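Local coordinates for protein thioredoxin (Bacillus cereus, PDB 3ZIT) that probably transfers electrons as a small thiol-disulfide oxidoreductase of the glutaredoxin-like branch of the thioredoxin fold, at residues K19-H24 with E69-L74; N25-E30 with Q73-E78. The protein carries 1 engineered substitution. All blocks are in the same frame, centred on the assembly; numbering follows the deposited sequence. Where two conformers were deposited one is given.

Contact 1: K19-H24 with E69-L74; sequences KEFLKH and EKLQQL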
ATOM      1  N   LYS B  19       4.778   1.482  -4.785  1.00  8.77           N
ATOM      2  CA  LYS B  19       4.830   2.582  -5.748  1.00  9.88           C
ATOM      3  C   LYS B  19       3.572   3.449  -5.666  1.00  8.67           C
ATOM      4  O   LYS B  19       3.669   4.667  -5.705  1.00  9.90           O
ATOM      5  CB  LYS B  19       5.007   2.030  -7.147  1.00 10.59           C
ATOM      6  CG  LYS B  19       6.365   1.485  -7.476  1.00 12.94           C
ATOM      7  CD  LYS B  19       6.352   0.654  -8.802  1.00 19.98           C
ATOM      8  CE  LYS B  19       7.517   0.162  -9.503  1.00 26.08           C
ATOM      9  NZ  LYS B  19       6.822  -0.218 -10.773  1.00 35.80           N
ATOM     10  N   GLU B  20       2.395   2.839  -5.547  1.00  9.54           N
ATOM     11  CA  GLU B  20       1.180   3.625  -5.456  1.00 10.22           C
ATOM     12  C   GLU B  20       1.112   4.438  -4.216  1.00  9.56           C
ATOM     13  O   GLU B  20       0.587   5.565  -4.232  1.00 10.09           O
ATOM     14  CB  GLU B  20      -0.037   2.738  -5.684  1.00 12.39           C
ATOM     15  CG  GLU B  20      -0.049   2.138  -7.136  1.00 16.11           C
ATOM     16  CD  GLU B  20      -0.158   3.222  -8.250  1.00 22.09           C
ATOM     17  OE1 GLU B  20      -0.970   4.132  -8.034  1.00 30.70           O
ATOM     18  OE2 GLU B  20       0.526   3.155  -9.338  1.00 28.95           O
ATOM     19  N   PHE B  21       1.585   3.880  -3.090  1.00  9.51           N
ATOM     20  CA  PHE B  21       1.721   4.623  -1.830  1.00  9.48           C
ATOM     21  C   PHE B  21       2.627   5.893  -2.072  1.00  8.15           C
ATOM     22  O   PHE B  21       2.307   6.972  -1.633  1.00  9.62           O
ATOM     23  CB  PHE B  21       2.242   3.698  -0.774  1.00  9.97           C
ATOM     24  CG  PHE B  21       2.626   4.402   0.509  1.00 12.53           C
ATOM     25  CD1 PHE B  21       1.580   4.720   1.420  1.00 18.58           C
ATOM     26  CD2 PHE B  21       3.903   4.758   0.786  1.00 16.62           C
ATOM     27  CE1 PHE B  21       1.796   5.397   2.596  1.00 21.35           C
ATOM     28  CE2 PHE B  21       4.201   5.476   2.016  1.00 18.32           C
ATOM     29  CZ  PHE B  21       3.080   5.719   2.873  1.00 20.53           C
ATOM     30  N   LEU B  22       3.773   5.652  -2.656  1.00  9.01           N
ATOM     31  CA  LEU B  22       4.683   6.768  -2.922  1.00  8.86           C
ATOM     32  C   LEU B  22       4.053   7.787  -3.855  1.00  8.98           C
ATOM     33  O   LEU B  22       4.179   8.996  -3.591  1.00 10.00           O
ATOM     34  CB  LEU B  22       5.986   6.233  -3.530  1.00  9.80           C
ATOM     35  CG  LEU B  22       6.812   5.413  -2.598  1.00  9.87           C
ATOM     36  CD1 LEU B  22       7.987   4.763  -3.429  1.00 12.27           C
ATOM     37  CD2 LEU B  22       7.272   6.092  -1.359  1.00 13.33           C
ATOM     38  N   LYS B  23       3.355   7.360  -4.899  1.00  9.04           N
ATOM     39  CA  LYS B  23       2.643   8.289  -5.788  1.00 10.58           C
ATOM     40  C   LYS B  23       1.600   9.056  -5.060  1.00 10.04           C
ATOM     41  O   LYS B  23       1.429  10.261  -5.247  1.00 11.17           O
ATOM     42  CB  LYS B  23       2.096   7.579  -6.984  1.00 12.46           C
ATOM     43  CG  LYS B  23       3.054   7.131  -7.976  1.00 15.85           C
ATOM     44  CD  LYS B  23       2.405   6.106  -8.934  1.00 25.88           C
ATOM     45  CE  LYS B  23       1.981   6.562 -10.268  1.00 38.21           C
ATOM     46  NZ  LYS B  23       1.424   5.275 -10.826  1.00 32.73           N
ATOM     47  N   HIS B  24       0.812   8.379  -4.242  1.00 10.67           N
ATOM     48  CA  HIS B  24      -0.245   9.099  -3.512  1.00 12.83           C
ATOM     49  C   HIS B  24       0.296  10.176  -2.565  1.00 10.90           C
ATOM     50  O   HIS B  24      -0.373  11.192  -2.331  1.00 12.81           O
ATOM     51  CB  HIS B  24      -1.061   8.075  -2.736  1.00 13.07           C
ATOM     52  CG  HIS B  24      -2.261   8.715  -2.144  1.00 16.76           C
ATOM     53  ND1 HIS B  24      -3.242   9.319  -2.894  1.00 21.25           N
ATOM     54  CD2 HIS B  24      -2.481   9.026  -0.864  1.00 23.45           C
ATOM     55  CE1 HIS B  24      -4.093   9.873  -2.049  1.00 22.04           C
ATOM     56  NE2 HIS B  24      -3.662   9.684  -0.809  1.00 22.43           N
ATOM     57  N   GLU B  69       5.288   1.629   7.255  1.00 14.41           N
ATOM     58  CA  GLU B  69       5.519   2.611   8.339  1.00 14.98           C
ATOM     59  C   GLU B  69       6.973   3.094   8.343  1.00 12.01           C
ATOM     60  O   GLU B  69       7.226   4.260   8.534  1.00 14.00           O
ATOM     61  CB  GLU B  69       5.070   2.076   9.708  1.00 17.58           C
ATOM     62  CG  GLU B  69       3.557   1.984   9.806  1.00 21.66           C
ATOM     63  CD  GLU B  69       2.930   2.250  11.179  1.00 27.35           C
ATOM     64  OE1 GLU B  69       3.111   1.411  12.102  1.00 26.17           O
ATOM     65  OE2 GLU B  69       2.245   3.270  11.366  1.00 41.59           O
ATOM     66  N   LYS B  70       7.907   2.210   8.085  1.00 12.44           N
ATOM     67  CA  LYS B  70       9.334   2.615   8.057  1.00 12.66           C
ATOM     68  C   LYS B  70       9.552   3.531   6.870  1.00 10.95           C
ATOM     69  O   LYS B  70      10.242   4.540   6.982  1.00 11.28           O
ATOM     70  CB  LYS B  70      10.186   1.359   7.920  1.00 14.81           C
ATOM     71  CG  LYS B  70      11.647   1.621   7.846  1.00 14.62           C
ATOM     72  CD  LYS B  70      12.152   2.101   9.080  1.00 16.70           C
ATOM     73  CE  LYS B  70      13.678   2.017   9.164  1.00 15.74           C
ATOM     74  NZ  LYS B  70      14.131   2.621  10.404  1.00 16.14           N
ATOM     75  N   LEU B  71       8.955   3.269   5.721  1.00 11.72           N
ATOM     76  CA  LEU B  71       9.034   4.238   4.590  1.00 12.30           C
ATOM     77  C   LEU B  71       8.490   5.601   4.971  1.00 12.17           C
ATOM     78  O   LEU B  71       9.104   6.604   4.635  1.00 13.17           O
ATOM     79  CB  LEU B  71       8.286   3.668   3.419  1.00 14.97           C
ATOM     80  CG  LEU B  71       8.744   2.550   2.676  1.00 16.11           C
ATOM     81  CD1 LEU B  71       7.774   2.605   1.365  1.00 19.12           C
ATOM     82  CD2 LEU B  71      10.123   2.741   2.179  1.00 14.44           C
ATOM     83  N   GLN B  72       7.319   5.606   5.582  1.00 13.58           N
ATOM     84  CA  GLN B  72       6.720   6.857   5.947  1.00 15.77           C
ATOM     85  C   GLN B  72       7.673   7.633   6.820  1.00 14.53           C
ATOM     86  O   GLN B  72       7.800   8.850   6.649  1.00 16.89           O
ATOM     87  CB  GLN B  72       5.441   6.623   6.733  1.00 20.52           C
ATOM     88  CG  GLN B  72       4.278   6.280   5.967  1.00 27.02           C
ATOM     89  CD  GLN B  72       3.047   6.456   6.807  1.00 30.18           C
ATOM     90  OE1 GLN B  72       2.028   6.861   6.303  1.00 31.21           O
ATOM     91  NE2 GLN B  72       3.134   6.139   8.089  1.00 38.17           N
ATOM     92  N   GLN B  73       8.257   6.981   7.855  1.00 13.19           N
ATOM     93  CA  GLN B  73       9.157   7.645   8.762  0.50 12.55           C
ATOM     94  C   GLN B  73      10.358   8.223   8.034  1.00 12.45           C
ATOM     95  O   GLN B  73      10.664   9.368   8.177  1.00 13.93           O
ATOM     96  CB  GLN B  73       9.656   6.620   9.838  0.50 12.28           C
ATOM     97  CG  GLN B  73       8.704   6.191  10.947  0.50 11.06           C
ATOM     98  CD  GLN B  73       9.075   4.904  11.669  0.50 11.02           C
ATOM     99  OE1 GLN B  73      10.266   4.384  11.786  0.50  9.66           O
ATOM    100  NE2 GLN B  73       8.011   4.354  12.238  0.50 13.21           N
ATOM    101  N   LEU B  74      10.997   7.415   7.214  1.00 10.82           N
ATOM    102  CA  LEU B  74      12.228   7.872   6.528  1.00 11.20           C
ATOM    103  C   LEU B  74      11.982   8.956   5.493  1.00 10.93           C
ATOM    104  O   LEU B  74      12.846   9.731   5.188  1.00 11.64           O
ATOM    105  CB  LEU B  74      12.933   6.685   5.899  1.00 11.65           C
ATOM    106  CG  LEU B  74      13.565   5.712   6.867  1.00 12.40           C
ATOM    107  CD1 LEU B  74      14.137   4.557   6.107  1.00 16.72           C
ATOM    108  CD2 LEU B  74      14.595   6.334   7.853  1.00 17.28           C
TER

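Contact 2: N25-E30 with Q73-E78; sequences NNVAYE and QLLNIE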
ATOM      1  N   ASN B  25       1.503   9.953  -2.071  1.00 10.94           N
ATOM      2  CA  ASN B  25       2.212  10.891  -1.262  1.00 11.15           C
ATOM      3  C   ASN B  25       3.081  11.869  -2.044  1.00 10.40           C
ATOM      4  O   ASN B  25       3.862  12.587  -1.456  1.00 11.05           O
ATOM      5  CB  ASN B  25       2.987  10.141  -0.144  1.00 12.00           C
ATOM      6  CG  ASN B  25       2.065   9.652   0.910  1.00 15.46           C
ATOM      7  OD1 ASN B  25       1.668  10.428   1.796  1.00 18.04           O
ATOM      8  ND2 ASN B  25       1.702   8.337   0.851  1.00 15.03           N
ATOM      9  N   ASN B  26       3.032  11.788  -3.360  1.00  9.41           N
ATOM     10  CA  ASN B  26       3.741  12.707  -4.259  1.00  9.95           C
ATOM     11  C   ASN B  26       5.230  12.713  -4.007  1.00  8.25           C
ATOM     12  O   ASN B  26       5.892  13.748  -4.055  1.00  9.05           O
ATOM     13  CB  ASN B  26       3.134  14.079  -4.178  1.00 11.52           C
ATOM     14  CG  ASN B  26       1.701  14.029  -4.546  1.00 20.04           C
ATOM     15  OD1 ASN B  26       1.367  13.665  -5.651  1.00 31.01           O
ATOM     16  ND2 ASN B  26       0.830  14.273  -3.579  1.00 27.43           N
ATOM     17  N   VAL B  27       5.809  11.531  -3.790  1.00  8.45           N
ATOM     18  CA  VAL B  27       7.197  11.372  -3.568  1.00  8.53           C
ATOM     19  C   VAL B  27       7.951  11.343  -4.877  1.00  9.36           C
ATOM     20  O   VAL B  27       7.517  10.718  -5.844  1.00 10.52           O
ATOM     21  CB  VAL B  27       7.473  10.052  -2.776  1.00  8.29           C
ATOM     22  CG1 VAL B  27       8.908   9.707  -2.703  1.00  9.37           C
ATOM     23  CG2 VAL B  27       6.860  10.193  -1.354  1.00 10.22           C
ATOM     24  N   ALA B  28       9.111  12.035  -4.919  1.00  9.31           N
ATOM     25  CA  ALA B  28       9.914  12.147  -6.157  1.00 10.28           C
ATOM     26  C   ALA B  28      10.904  11.020  -6.187  1.00  9.27           C
ATOM     27  O   ALA B  28      12.054  11.194  -5.920  1.00 15.71           O
ATOM     28  CB  ALA B  28      10.616  13.477  -6.182  1.00 13.69           C
ATOM     29  N   TYR B  29      10.501   9.829  -6.626  1.00 12.30           N
ATOM     30  CA  TYR B  29      11.359   8.639  -6.703  1.00 11.32           C
ATOM     31  C   TYR B  29      11.748   8.282  -8.139  1.00 10.66           C
ATOM     32  O   TYR B  29      11.085   8.723  -9.100  1.00 12.32           O
ATOM     33  CB  TYR B  29      10.677   7.404  -6.062  1.00 11.23           C
ATOM     34  CG  TYR B  29       9.452   6.952  -6.713  1.00 10.18           C
ATOM     35  CD1 TYR B  29       8.233   7.456  -6.362  1.00 12.50           C
ATOM     36  CD2 TYR B  29       9.468   5.970  -7.722  1.00 10.80           C
ATOM     37  CE1 TYR B  29       7.029   7.007  -6.993  1.00 14.06           C
ATOM     38  CE2 TYR B  29       8.324   5.498  -8.330  1.00 12.43           C
ATOM     39  CZ  TYR B  29       7.095   6.031  -7.966  1.00 13.99           C
ATOM     40  OH  TYR B  29       5.938   5.557  -8.568  1.00 18.49           O
ATOM     41  N   GLU B  30      12.797   7.490  -8.286  1.00 10.33           N
ATOM     42  CA  GLU B  30      13.192   6.808  -9.543  1.00 11.79           C
ATOM     43  C   GLU B  30      13.046   5.338  -9.323  1.00 10.41           C
ATOM     44  O   GLU B  30      13.438   4.826  -8.262  1.00 12.43           O
ATOM     45  CB  GLU B  30      14.613   7.162  -9.917  1.00 15.96           C
ATOM     46  CG  GLU B  30      14.797   8.654 -10.163  1.00 21.64           C
ATOM     47  CD  GLU B  30      16.012   8.942 -11.000  1.00 35.74           C
ATOM     48  OE1 GLU B  30      16.591   7.999 -11.650  1.00 33.90           O
ATOM     49  OE2 GLU B  30      16.341  10.132 -11.095  1.00 37.23           O
ATOM     50  N   GLN B  73       8.257   6.981   7.855  1.00 13.19           N
ATOM     51  CA  GLN B  73       9.157   7.645   8.762  0.50 12.55           C
ATOM     52  C   GLN B  73      10.358   8.223   8.034  1.00 12.45           C
ATOM     53  O   GLN B  73      10.664   9.368   8.177  1.00 13.93           O
ATOM     54  CB  GLN B  73       9.656   6.620   9.838  0.50 12.28           C
ATOM     55  CG  GLN B  73       8.704   6.191  10.947  0.50 11.06           C
ATOM     56  CD  GLN B  73       9.075   4.904  11.669  0.50 11.02           C
ATOM     57  OE1 GLN B  73      10.266   4.384  11.786  0.50  9.66           O
ATOM     58  NE2 GLN B  73       8.011   4.354  12.238  0.50 13.21           N
ATOM     59  N   LEU B  74      10.997   7.415   7.214  1.00 10.82           N
ATOM     60  CA  LEU B  74      12.228   7.872   6.528  1.00 11.20           C
ATOM     61  C   LEU B  74      11.982   8.956   5.493  1.00 10.93           C
ATOM     62  O   LEU B  74      12.846   9.731   5.188  1.00 11.64           O
ATOM     63  CB  LEU B  74      12.933   6.685   5.899  1.00 11.65           C
ATOM     64  CG  LEU B  74      13.565   5.712   6.867  1.00 12.40           C
ATOM     65  CD1 LEU B  74      14.137   4.557   6.107  1.00 16.72           C
ATOM     66  CD2 LEU B  74      14.595   6.334   7.853  1.00 17.28           C
ATOM     67  N   LEU B  75      10.774   9.003   4.932  1.00 10.75           N
ATOM     68  CA  LEU B  75      10.473   9.957   3.880  1.00 10.03           C
ATOM     69  C   LEU B  75      10.007  11.226   4.480  1.00 11.11           C
ATOM     70  O   LEU B  75       9.836  12.209   3.709  1.00 12.34           O
ATOM     71  CB  LEU B  75       9.467   9.406   2.927  1.00 11.50           C
ATOM     72  CG  LEU B  75      10.042   8.329   2.017  1.00 11.41           C
ATOM     73  CD1 LEU B  75       8.910   7.544   1.334  1.00 15.22           C
ATOM     74  CD2 LEU B  75      11.045   8.851   0.992  1.00 14.15           C
ATOM     75  N   ASN B  76       9.770  11.306   5.789  1.00 11.97           N
ATOM     76  CA  ASN B  76       9.368  12.568   6.407  1.00 13.03           C
ATOM     77  C   ASN B  76       8.107  13.114   5.802  1.00 13.32           C
ATOM     78  O   ASN B  76       7.977  14.313   5.606  1.00 14.57           O
ATOM     79  CB  ASN B  76      10.487  13.676   6.429  1.00 13.86           C
ATOM     80  CG  ASN B  76      11.672  13.153   7.156  1.00 15.11           C
ATOM     81  OD1 ASN B  76      11.559  12.580   8.234  1.00 16.95           O
ATOM     82  ND2 ASN B  76      12.839  13.400   6.565  1.00 19.40           N
ATOM     83  N   ILE B  77       7.151  12.194   5.565  1.00 13.64           N
ATOM     84  CA  ILE B  77       5.935  12.517   4.770  1.00 16.64           C
ATOM     85  C   ILE B  77       4.661  12.443   5.552  1.00 19.53           C
ATOM     86  O   ILE B  77       3.648  12.942   5.045  1.00 23.01           O
ATOM     87  CB  ILE B  77       5.743  11.716   3.489  1.00 15.72           C
ATOM     88  CG1 ILE B  77       5.793  10.228   3.758  1.00 15.41           C
ATOM     89  CG2 ILE B  77       6.661  12.228   2.421  1.00 19.08           C
ATOM     90  CD1 ILE B  77       5.410   9.331   2.624  1.00 17.82           C
ATOM     91  N   GLU B  78       4.655  11.895   6.728  0.50 16.15           N
ATOM     92  CA  GLU B  78       3.350  11.725   7.340  0.50 15.89           C
ATOM     93  C   GLU B  78       2.742  13.086   7.732  0.50 17.19           C
ATOM     94  O   GLU B  78       1.549  13.252   7.544  0.50 17.39           O
ATOM     95  CB  GLU B  78       3.453  10.849   8.550  0.50 14.61           C
ATOM     96  CG  GLU B  78       2.149  10.765   9.286  0.50 18.94           C
ATOM     97  CD  GLU B  78       2.222   9.974  10.556  0.50 19.56           C
ATOM     98  OE1 GLU B  78       3.162   9.128  10.632  0.50 21.68           O
ATOM     99  OE2 GLU B  78       1.324  10.154  11.428  0.50 20.57           O
TER

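Contact 1: K19-H24 with E69-L74
Phe21 pushes its ring out from helix 13-24 until the far end meets the side chain of Gln72 on helix 68-75. The touch is at the ring edge: Phe21 CZ lies 3.4 Å from Gln72 CG, close to the ring plane. Gln72 OE1 also sits in that plane, 3.8 Å from Phe21 CZ, where it faces the slightly positive C-H rim of the ring. Phe21 CG stands anti to the backbone N (chi1 171°), which turns the ring across the gap toward the second helix. The Gln72 and Phe21 side chains cross at about a right angle, the amide plane tilted 47° from the ring. Both helices lie on one face of the four-stranded mixed sheet of this thioredoxin fold, and their local axes stay 11.7 Å apart with a crossing angle of -33°. At that separation the side chains do all the bridging, without a hydrogen bond between the segments. Leu71 fills in on the sheet side, where it rests on Val56, Ile58 and Val63. Leu71 CD1 is 4.5 Å from Phe21 CD2 and equally far from Leu22 CD2, so one methyl serves two neighbours in loose apolar packing. Leu22 in turn settles on Val6 of strand 4-8, while Phe21 also packs against Phe66 of the second subunit.

Contact 2: N25-E30 with Q73-E78
Asn25 ND2 is hydrogen-bonded to Phe21 O in the last turn of helix 13-24, and with the amide held there the flank of the Asn25 side chain is presented to Ile77. Ile77 CD1 comes within 3.8 Å of Asn25 CB, and Ile77 CD1 is equally close, 3.8 Å, to Asn25 CG. The two side chains cross at about a right angle. Ile77 carries CG1 between its backbone N and carbonyl carbon (chi1 54°), which swings CD1 toward Asn25 and leaves CG2 to meet a different residue: Ile77 CG2 is 4.3 Å from Val27 CG2. Both helices are closed by a Schellman motif, with Asn26 and Asn76 taking positive phi as the first residues to depart from helical geometry. Val27 and Ile77 each come one residue after the positive-phi asparagine. Val27 CG2 is shared, since it also sits 4.3 Å from Leu75 CD1. Near the surface, then, Ile77 CD1 rests on Asn25 CB and the amide carbon while the valine, leucine and isoleucine methyls meet one another, with no hydrogen bond between the segments. Val27 also reaches Ile4 of strand 4-8, and Leu75 reaches Ile58 of strand 55-58.

How the contacts relate
Contacts 1 and 2 use successive segments of the chain, sharing Gln73 and Leu74, with their centres 6 Å apart: the first joins the two helices, the second the chain just after helix 13-24 and the end of helix 68-75 with its tail. Leu22 is the main connection. Its carbonyl, Leu22 O, probably accepts a hydrogen bond from Val27 N at 3.0 Å, and its methyl Leu22 CD2 packs 3.5 Å from Leu75 CD1 of contact 2. Tyr29 CE1 lies 3.7 Å from Leu22 CB. The disulfide Cys12-Cys15 is at the opposite, N-terminal end of helix 13-24, so contact 1 lies on the far half of that helix and contact 2 just past its end, away from the presumed redox site.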